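Local coordinates for protein allergen Aed a 2 (Aedes aegypti, PDB 3DXL) that binds and sequesters biogenic amines and leukotrienes of the vertebrate host, easing blood feeding by the female mosquito, at residues T47-K52 with N104-F110; A79-L83 with N126-G130; R213-V218 with Y266-R270. One frame throughout, in Å; residues are numbered along the deposited sequence.

Contact 1: T47-K52 with N104-F110; sequences TQCFGK and NDCAAVF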
loop_
_atom_site.group_PDB
_atom_site.type_symbol
_atom_site.label_atom_id
_atom_site.label_comp_id
_atom_site.label_asym_id
_atom_site.label_seq_id
_atom_site.Cartn_x
_atom_site.Cartn_y
_atom_site.Cartn_z
ATOM N N THR A 47 -16.312 -7.222 -9.681
ATOM C CA THR A 47 -15.483 -8.359 -9.298
ATOM C C THR A 47 -14.339 -8.543 -10.280
ATOM O O THR A 47 -13.197 -8.813 -9.897
ATOM C CB THR A 47 -16.320 -9.637 -9.257
ATOM O OG1 THR A 47 -17.424 -9.436 -8.376
ATOM C CG2 THR A 47 -15.492 -10.823 -8.778
ATOM N N GLN A 48 -14.658 -8.396 -11.557
ATOM C CA GLN A 48 -13.664 -8.584 -12.600
ATOM C C GLN A 48 -12.528 -7.572 -12.481
ATOM O O GLN A 48 -11.353 -7.930 -12.566
ATOM C CB GLN A 48 -14.321 -8.518 -13.973
ATOM C CG GLN A 48 -15.312 -9.655 -14.181
ATOM C CD GLN A 48 -16.302 -9.405 -15.293
ATOM O OE1 GLN A 48 -16.162 -8.472 -16.085
ATOM N NE2 GLN A 48 -17.324 -10.254 -15.357
ATOM N N CYS A 49 -12.874 -6.306 -12.259
ATOM C CA CYS A 49 -11.842 -5.282 -12.139
ATOM C C CYS A 49 -11.090 -5.368 -10.822
ATOM O O CYS A 49 -9.899 -5.075 -10.781
ATOM C CB CYS A 49 -12.414 -3.882 -12.352
ATOM S SG CYS A 49 -12.804 -3.538 -14.087
ATOM N N PHE A 50 -11.773 -5.779 -9.755
ATOM C CA PHE A 50 -11.091 -6.079 -8.492
ATOM C C PHE A 50 -10.010 -7.145 -8.715
ATOM O O PHE A 50 -8.860 -6.987 -8.304
ATOM C CB PHE A 50 -12.084 -6.565 -7.428
ATOM C CG PHE A 50 -11.426 -7.220 -6.238
ATOM C CD1 PHE A 50 -10.608 -6.485 -5.382
ATOM C CD2 PHE A 50 -11.615 -8.579 -5.969
ATOM C CE1 PHE A 50 -9.977 -7.092 -4.301
ATOM C CE2 PHE A 50 -11.000 -9.184 -4.875
ATOM C CZ PHE A 50 -10.176 -8.438 -4.041
ATOM N N GLY A 51 -10.387 -8.246 -9.364
ATOM C CA GLY A 51 -9.449 -9.334 -9.615
ATOM C C GLY A 51 -8.282 -8.882 -10.468
ATOM O O GLY A 51 -7.135 -9.177 -10.159
ATOM N N LYS A 52 -8.568 -8.155 -11.546
ATOM C CA LYS A 52 -7.497 -7.633 -12.391
ATOM C C LYS A 52 -6.558 -6.739 -11.578
ATOM O O LYS A 52 -5.343 -6.823 -11.714
ATOM C CB LYS A 52 -8.042 -6.873 -13.607
ATOM C CG LYS A 52 -6.941 -6.305 -14.502
ATOM C CD LYS A 52 -7.455 -5.279 -15.510
ATOM C CE LYS A 52 -6.321 -4.355 -15.971
ATOM N NZ LYS A 52 -6.724 -3.404 -17.040
ATOM N N ASN A 104 -5.675 -6.960 -22.029
ATOM C CA ASN A 104 -5.643 -6.106 -20.842
ATOM C C ASN A 104 -6.973 -5.382 -20.615
ATOM O O ASN A 104 -7.058 -4.152 -20.688
ATOM C CB ASN A 104 -4.473 -5.113 -20.948
ATOM C CG ASN A 104 -4.322 -4.238 -19.712
ATOM O OD1 ASN A 104 -4.628 -4.659 -18.596
ATOM N ND2 ASN A 104 -3.850 -3.011 -19.910
ATOM N N ASP A 105 -8.018 -6.167 -20.381
ATOM C CA ASP A 105 -9.293 -5.662 -19.900
ATOM C C ASP A 105 -9.740 -6.540 -18.740
ATOM O O ASP A 105 -9.373 -7.716 -18.663
ATOM C CB ASP A 105 -10.346 -5.591 -21.020
ATOM C CG ASP A 105 -10.684 -6.950 -21.613
ATOM O OD1 ASP A 105 -10.080 -7.306 -22.653
ATOM O OD2 ASP A 105 -11.558 -7.649 -21.062
ATOM N N CYS A 106 -10.520 -5.965 -17.833
ATOM C CA CYS A 106 -10.899 -6.656 -16.605
ATOM C C CYS A 106 -11.538 -8.009 -16.871
ATOM O O CYS A 106 -11.169 -9.009 -16.261
ATOM C CB CYS A 106 -11.858 -5.806 -15.780
ATOM S SG CYS A 106 -11.197 -4.258 -15.172
ATOM N N ALA A 107 -12.510 -8.025 -17.776
ATOM C CA ALA A 107 -13.272 -9.239 -18.055
ATOM C C ALA A 107 -12.365 -10.388 -18.515
ATOM O O ALA A 107 -12.463 -11.511 -18.011
ATOM C CB ALA A 107 -14.367 -8.961 -19.089
ATOM N N ALA A 108 -11.467 -10.081 -19.445
ATOM C CA ALA A 108 -10.590 -11.092 -20.030
ATOM C C ALA A 108 -9.575 -11.628 -19.020
ATOM O O ALA A 108 -9.374 -12.845 -18.910
ATOM C CB ALA A 108 -9.894 -10.546 -21.268
ATOM N N VAL A 109 -8.944 -10.720 -18.276
ATOM C CA VAL A 109 -7.978 -11.097 -17.257
ATOM C C VAL A 109 -8.645 -11.951 -16.185
ATOM O O VAL A 109 -8.131 -13.017 -15.813
ATOM C CB VAL A 109 -7.305 -9.850 -16.629
ATOM C CG1 VAL A 109 -6.418 -10.237 -15.450
ATOM C CG2 VAL A 109 -6.496 -9.108 -17.685
ATOM N N PHE A 110 -9.799 -11.497 -15.702
ATOM C CA PHE A 110 -10.508 -12.228 -14.664
ATOM C C PHE A 110 -10.918 -13.624 -15.132
ATOM O O PHE A 110 -10.716 -14.600 -14.415
ATOM C CB PHE A 110 -11.730 -11.460 -14.167
ATOM C CG PHE A 110 -12.388 -12.111 -13.006
ATOM C CD1 PHE A 110 -11.987 -11.819 -11.708
ATOM C CD2 PHE A 110 -13.381 -13.066 -13.202
ATOM C CE1 PHE A 110 -12.581 -12.443 -10.626
ATOM C CE2 PHE A 110 -13.979 -13.701 -12.131
ATOM C CZ PHE A 110 -13.584 -13.389 -10.837
#
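A disulfide of the N-terminal odorant-binding-protein domain pins helix 45-58 to the first turn of helix 106-119: Cys49 SG and Cys106 SG are joined at 2.1 Å with a chi3 of 102°. The short segments cross at 66°, and the bridge draws the two cysteine CA atoms to within 4.8 Å. Lys52 lies over the start of the second helix. Its CG stands anti to the backbone N and the chain runs on extended, so that CD rests 3.9 Å from Cys106 CA while NZ reaches Asn104 OD1 at 2.9 Å. That bond comes from above the amide plane, 49° out of it. Asp105, the N-cap of helix 106-119, accepts from Ala108 N through OD2 at 2.9 Å. One turn further along helix 106-119, Phe110 lies across the backbone of helix 45-58. Gly51 CA comes to the edge of its ring, Thr47 CG2 reaches Phe110 CZ at 3.8 Å, and Gln48 CB meets Phe110 CB at 3.9 Å. The Gln48 amide leans on the other helix through OE1, 3.5 Å from Ala107 CB, while its NE2 is held by Val42 O and Thr47 OG1 by Pro41 O. With Cys16-Cys53 anchoring the same helix 45-58 to helix 6-20, this is the disulfide-braced helix packing characteristic of the PBP/GOBP fold.

Contact 2: A79-L83 with N126-G130; sequences AYPSL and NLFHG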
loop_
_atom_site.group_PDB
_atom_site.type_symbol
_atom_site.label_atom_id
_atom_site.label_comp_id
_atom_site.label_asym_id
_atom_site.label_seq_id
_atom_site.Cartn_x
_atom_site.Cartn_y
_atom_site.Cartn_z
ATOM N N ALA A 79 10.955 -16.368 -0.556
ATOM C CA ALA A 79 10.925 -15.503 0.622
ATOM C C ALA A 79 10.180 -16.141 1.792
ATOM O O ALA A 79 10.494 -15.874 2.955
ATOM C CB ALA A 79 10.306 -14.160 0.277
ATOM N N TYR A 80 9.187 -16.983 1.488
ATOM C CA TYR A 80 8.354 -17.594 2.523
ATOM C C TYR A 80 8.212 -19.115 2.376
ATOM O O TYR A 80 7.131 -19.612 2.039
ATOM C CB TYR A 80 6.975 -16.914 2.580
ATOM C CG TYR A 80 7.080 -15.437 2.871
ATOM C CD1 TYR A 80 7.262 -14.980 4.173
ATOM C CD2 TYR A 80 7.046 -14.506 1.836
ATOM C CE1 TYR A 80 7.390 -13.630 4.446
ATOM C CE2 TYR A 80 7.171 -13.148 2.096
ATOM C CZ TYR A 80 7.344 -12.726 3.401
ATOM O OH TYR A 80 7.475 -11.388 3.664
ATOM N N PRO A 81 9.306 -19.864 2.631
ATOM C CA PRO A 81 9.258 -21.336 2.517
ATOM C C PRO A 81 8.188 -21.992 3.386
ATOM O O PRO A 81 7.679 -23.055 3.030
ATOM C CB PRO A 81 10.655 -21.797 2.975
ATOM C CG PRO A 81 11.328 -20.594 3.539
ATOM C CD PRO A 81 10.650 -19.380 3.000
ATOM N N SER A 82 7.857 -21.375 4.514
ATOM C CA SER A 82 6.855 -21.922 5.422
ATOM C C SER A 82 5.416 -21.826 4.897
ATOM O O SER A 82 4.508 -22.451 5.450
ATOM C CB SER A 82 6.955 -21.246 6.795
ATOM O OG SER A 82 6.537 -19.889 6.732
ATOM N N LEU A 83 5.209 -21.039 3.840
ATOM C CA LEU A 83 3.857 -20.772 3.337
ATOM C C LEU A 83 3.479 -21.579 2.099
ATOM O O LEU A 83 2.449 -21.327 1.470
ATOM C CB LEU A 83 3.672 -19.275 3.069
ATOM C CG LEU A 83 3.823 -18.334 4.267
ATOM C CD1 LEU A 83 3.576 -16.902 3.821
ATOM C CD2 LEU A 83 2.897 -18.682 5.418
ATOM N N ASN A 126 -2.385 -19.176 0.926
ATOM C CA ASN A 126 -1.297 -19.359 1.882
ATOM C C ASN A 126 -0.052 -18.562 1.524
ATOM O O ASN A 126 0.556 -17.916 2.388
ATOM C CB ASN A 126 -0.950 -20.839 2.024
ATOM C CG ASN A 126 -2.010 -21.621 2.771
ATOM O OD1 ASN A 126 -3.006 -21.077 3.228
ATOM N ND2 ASN A 126 -1.796 -22.930 2.884
ATOM N N LEU A 127 0.329 -18.595 0.255
ATOM C CA LEU A 127 1.569 -17.974 -0.196
ATOM C C LEU A 127 1.554 -16.456 -0.106
ATOM O O LEU A 127 2.590 -15.837 0.167
ATOM C CB LEU A 127 1.848 -18.385 -1.636
ATOM C CG LEU A 127 3.251 -18.237 -2.206
ATOM C CD1 LEU A 127 4.268 -18.923 -1.315
ATOM C CD2 LEU A 127 3.282 -18.869 -3.583
ATOM N N PHE A 128 0.395 -15.870 -0.377
ATOM C CA PHE A 128 0.265 -14.424 -0.483
ATOM C C PHE A 128 -0.440 -13.816 0.722
ATOM O O PHE A 128 -1.122 -12.788 0.615
ATOM C CB PHE A 128 -0.392 -14.056 -1.804
ATOM C CG PHE A 128 0.518 -14.217 -2.974
ATOM C CD1 PHE A 128 1.488 -13.254 -3.251
ATOM C CD2 PHE A 128 0.447 -15.345 -3.786
ATOM C CE1 PHE A 128 2.353 -13.394 -4.327
ATOM C CE2 PHE A 128 1.311 -15.495 -4.862
ATOM C CZ PHE A 128 2.264 -14.523 -5.141
ATOM N N HIS A 129 -0.238 -14.444 1.880
ATOM C CA HIS A 129 -0.605 -13.857 3.188
ATOM C C HIS A 129 -2.106 -13.657 3.348
ATOM O O HIS A 129 -2.551 -12.673 3.953
ATOM C CB HIS A 129 0.175 -12.559 3.482
ATOM C CG HIS A 129 1.650 -12.705 3.323
ATOM N ND1 HIS A 129 2.388 -13.633 4.030
ATOM C CD2 HIS A 129 2.526 -12.039 2.538
ATOM C CE1 HIS A 129 3.659 -13.535 3.678
ATOM N NE2 HIS A 129 3.769 -12.571 2.779
ATOM N N GLY A 130 -2.872 -14.601 2.805
ATOM C CA GLY A 130 -4.313 -14.643 2.965
ATOM C C GLY A 130 -4.777 -15.635 4.016
ATOM O O GLY A 130 -5.941 -15.617 4.397
HETATM O O HOH W 1 0.835 -24.015 2.197
#
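The aromatic part of this contact is a T-shaped pair in which His129 turns its edge to the face of Tyr80. The ring planes stand at 89° with centroids 4.6 Å apart; His129 CE1 sits over the centre of the tyrosine ring, and NE2 approaches Tyr80 CE2 at 3.5 Å. The chi1 of -52° at His129 sets CG anti to its carbonyl carbon and sends the imidazole toward Tyr80. NE2 is also hydrogen-bonded to Phe4 O, which helps to fix the rotation of the ring.

Van der Waals contact centres on Leu83. Its CD1 touches the imidazole at His129 CE1, 3.4 Å away, the two side chains crossing at about a right angle, while its CB lies 3.5 Å from Asn126 O. More loosely, Leu83 CB faces Leu127 CD1 at 4.4 Å.

No direct hydrogen bond joins the two segments, but a water does: it accepts from Asn126 ND2 at 2.9 Å and donates weakly to Leu83 O. The other end of that amide, Asn126 OD1, is held by Asn131 ND2.

The turn after helix 71-79 thereby meets the C-terminal end of helix 121-127 and the residues after it, among which Gly130 belongs to the leukotriene E4 site. Leu127 packs back on Ile73 and Phe77 of helix 71-79, whereas Leu134 and Leu138 of helix 132-142 cover Leu83 and Tyr80, and Met9 of helix 6-20 touches His129.

Contact 3: R213-V218 with Y266-R270; sequences RDFKLV and YREVR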
loop_
_atom_site.group_PDB
_atom_site.type_symbol
_atom_site.label_atom_id
_atom_site.label_comp_id
_atom_site.label_asym_id
_atom_site.label_seq_id
_atom_site.Cartn_x
_atom_site.Cartn_y
_atom_site.Cartn_z
ATOM N N ARG A 213 -3.992 11.209 -5.476
ATOM C CA ARG A 213 -5.082 10.471 -4.871
ATOM C C ARG A 213 -5.429 11.077 -3.511
ATOM O O ARG A 213 -6.589 11.287 -3.192
ATOM C CB ARG A 213 -4.682 8.997 -4.719
ATOM C CG ARG A 213 -5.788 8.077 -4.246
ATOM C CD ARG A 213 -5.281 6.645 -4.082
ATOM N NE ARG A 213 -6.387 5.686 -4.191
ATOM C CZ ARG A 213 -7.191 5.341 -3.192
ATOM N NH1 ARG A 213 -7.010 5.848 -1.977
ATOM N NH2 ARG A 213 -8.174 4.475 -3.391
ATOM N N ASP A 214 -4.399 11.342 -2.714
ATOM C CA ASP A 214 -4.605 11.890 -1.375
ATOM C C ASP A 214 -5.092 13.345 -1.369
ATOM O O ASP A 214 -5.874 13.726 -0.506
ATOM C CB ASP A 214 -3.348 11.728 -0.533
ATOM C CG ASP A 214 -3.158 10.299 -0.045
ATOM O OD1 ASP A 214 -4.099 9.473 -0.170
ATOM O OD2 ASP A 214 -2.057 10.009 0.472
ATOM N N PHE A 215 -4.662 14.137 -2.352
ATOM C CA PHE A 215 -5.228 15.482 -2.529
ATOM C C PHE A 215 -6.715 15.428 -2.860
ATOM O O PHE A 215 -7.523 16.166 -2.282
ATOM C CB PHE A 215 -4.496 16.266 -3.621
ATOM C CG PHE A 215 -3.342 17.099 -3.117
ATOM C CD1 PHE A 215 -2.324 16.521 -2.368
ATOM C CD2 PHE A 215 -3.254 18.449 -3.440
ATOM C CE1 PHE A 215 -1.252 17.283 -1.918
ATOM C CE2 PHE A 215 -2.180 19.220 -2.990
ATOM C CZ PHE A 215 -1.179 18.629 -2.239
ATOM N N LYS A 216 -7.089 14.532 -3.779
ATOM C CA LYS A 216 -8.482 14.440 -4.170
ATOM C C LYS A 216 -9.362 14.007 -3.005
ATOM O O LYS A 216 -10.491 14.475 -2.864
ATOM C CB LYS A 216 -8.650 13.524 -5.381
ATOM C CG LYS A 216 -8.048 14.118 -6.643
ATOM C CD LYS A 216 -8.232 13.238 -7.861
ATOM C CE LYS A 216 -7.575 13.877 -9.082
ATOM N NZ LYS A 216 -7.540 12.947 -10.247
ATOM N N LEU A 217 -8.818 13.155 -2.134
ATOM C CA LEU A 217 -9.559 12.701 -0.959
ATOM C C LEU A 217 -9.799 13.786 0.094
ATOM O O LEU A 217 -10.692 13.645 0.926
ATOM C CB LEU A 217 -8.902 11.471 -0.324
ATOM C CG LEU A 217 -9.162 10.191 -1.124
ATOM C CD1 LEU A 217 -8.190 9.097 -0.721
ATOM C CD2 LEU A 217 -10.615 9.731 -0.987
ATOM N N VAL A 218 -9.021 14.868 0.052
ATOM C CA VAL A 218 -9.325 16.036 0.887
ATOM C C VAL A 218 -9.908 17.183 0.069
ATOM O O VAL A 218 -9.862 18.349 0.482
ATOM C CB VAL A 218 -8.135 16.493 1.777
ATOM C CG1 VAL A 218 -7.808 15.415 2.791
ATOM C CG2 VAL A 218 -6.919 16.839 0.946
ATOM N N TYR A 266 -4.615 13.455 6.558
ATOM C CA TYR A 266 -5.730 12.531 6.360
ATOM C C TYR A 266 -5.236 11.142 5.933
ATOM O O TYR A 266 -5.801 10.122 6.349
ATOM C CB TYR A 266 -6.730 13.088 5.351
ATOM C CG TYR A 266 -8.032 12.311 5.237
ATOM C CD1 TYR A 266 -8.700 11.839 6.369
ATOM C CD2 TYR A 266 -8.615 12.084 3.985
ATOM C CE1 TYR A 266 -9.902 11.147 6.253
ATOM C CE2 TYR A 266 -9.819 11.402 3.869
ATOM C CZ TYR A 266 -10.453 10.942 5.003
ATOM O OH TYR A 266 -11.650 10.278 4.906
ATOM N N ARG A 267 -4.159 11.103 5.153
ATOM C CA ARG A 267 -3.544 9.823 4.823
ATOM C C ARG A 267 -3.068 9.100 6.077
ATOM O O ARG A 267 -3.244 7.878 6.182
ATOM C CB ARG A 267 -2.409 9.984 3.815
ATOM C CG ARG A 267 -1.753 8.650 3.411
ATOM C CD ARG A 267 -2.776 7.649 2.873
ATOM N NE ARG A 267 -2.200 6.384 2.425
ATOM C CZ ARG A 267 -1.710 6.170 1.208
ATOM N NH1 ARG A 267 -1.669 7.154 0.308
ATOM N NH2 ARG A 267 -1.270 4.955 0.880
ATOM N N GLU A 268 -2.473 9.824 7.026
ATOM C CA GLU A 268 -2.048 9.175 8.268
ATOM C C GLU A 268 -3.240 8.515 8.969
ATOM O O GLU A 268 -3.140 7.382 9.452
ATOM C CB GLU A 268 -1.354 10.168 9.208
ATOM C CG GLU A 268 -0.764 9.523 10.481
ATOM C CD GLU A 268 -1.774 9.288 11.613
ATOM O OE1 GLU A 268 -2.735 10.074 11.745
ATOM O OE2 GLU A 268 -1.593 8.313 12.381
ATOM N N VAL A 269 -4.357 9.230 9.037
ATOM C CA VAL A 269 -5.566 8.713 9.659
ATOM C C VAL A 269 -6.022 7.431 8.960
ATOM O O VAL A 269 -6.300 6.407 9.601
ATOM C CB VAL A 269 -6.697 9.770 9.653
ATOM C CG1 VAL A 269 -8.026 9.156 10.085
ATOM C CG2 VAL A 269 -6.339 10.931 10.580
ATOM N N ARG A 270 -6.082 7.468 7.632
ATOM C CA ARG A 270 -6.545 6.316 6.872
ATOM C C ARG A 270 -5.547 5.156 6.931
ATOM O O ARG A 270 -5.949 3.989 6.807
ATOM C CB ARG A 270 -6.882 6.724 5.440
ATOM C CG ARG A 270 -8.103 7.633 5.391
ATOM C CD ARG A 270 -8.546 7.972 3.985
ATOM N NE ARG A 270 -7.631 8.935 3.383
ATOM C CZ ARG A 270 -6.726 8.638 2.451
ATOM N NH1 ARG A 270 -6.614 7.395 1.989
ATOM N NH2 ARG A 270 -5.923 9.588 1.980
HETATM O O HOH W 2 -4.997 6.978 -0.382
HETATM O O HOH W 3 -5.685 12.343 1.989
#
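The guanidinium of Arg270 carries Leu217 CD1 over one face, 3.3 Å above its plane, while Asp214 and two waters meet its edge. Arg270 also places NE over a face of the Tyr266 ring, offset toward the rim. At the guanidinium of Arg267 one face is approached by a water and the edge by Asp214.

Asp214 is thus held between two arginines, whose guanidinium planes stand steeply to its carboxylate, at 88° for Arg267 and 69° for Arg270. Arg267 NH1 meets OD2 of Asp214 on the syn side at 2.9 Å, whereas Arg270 NH2 comes to OD1 from above the carboxylate plane at 2.8 Å, with an N-H...O angle of 163°. A bend at chi2 carries the Arg267 chain across the Asp214 carboxylate, Arg267 CG lying 3.3 Å from Asp214 OD2. One water donates to Asp214 OD1 and accepts from NH1 of both Arg213 and Arg270; the other links Asp214 O to Arg270 NH2. This buried carboxylate, also bonded by Tyr199 OH, is probably kept ionised by the surrounding positive charge. Beside the polar group, Val218 CG1 packs against Tyr266 CB at 3.6 Å.

Glu210 gives Arg267 a second acidic partner, and Arg213 reaches Asp19 and Glu18 of helix 6-20. The result is a salt-bridge network joining helix 208-217 to helix 257-271, close to the noradrenaline site of the C-terminal odorant-binding-protein domain, which includes Asp265 and Glu268.

How the contacts relate
Contacts 1 and 2 belong to the N-terminal half, which binds lipids, and contact 3 to the C-terminal half, which binds biogenic amines. The first two interleave along the chain, in the order 47-52, 79-83, 104-110, 126-130, and are linked by the successive helices 106-119 and 121-127; their centres lie 24 Å apart. Contact 3 follows in series, its centre 26 Å from that of contact 1 and 31 Å from that of contact 2, on the opposite side of the chain's centre from the latter. No two touch. The contacts thus fall in separate halves, in keeping with pockets that bind independently, although side chains of contact 3 reach helix 6-20 of the other half.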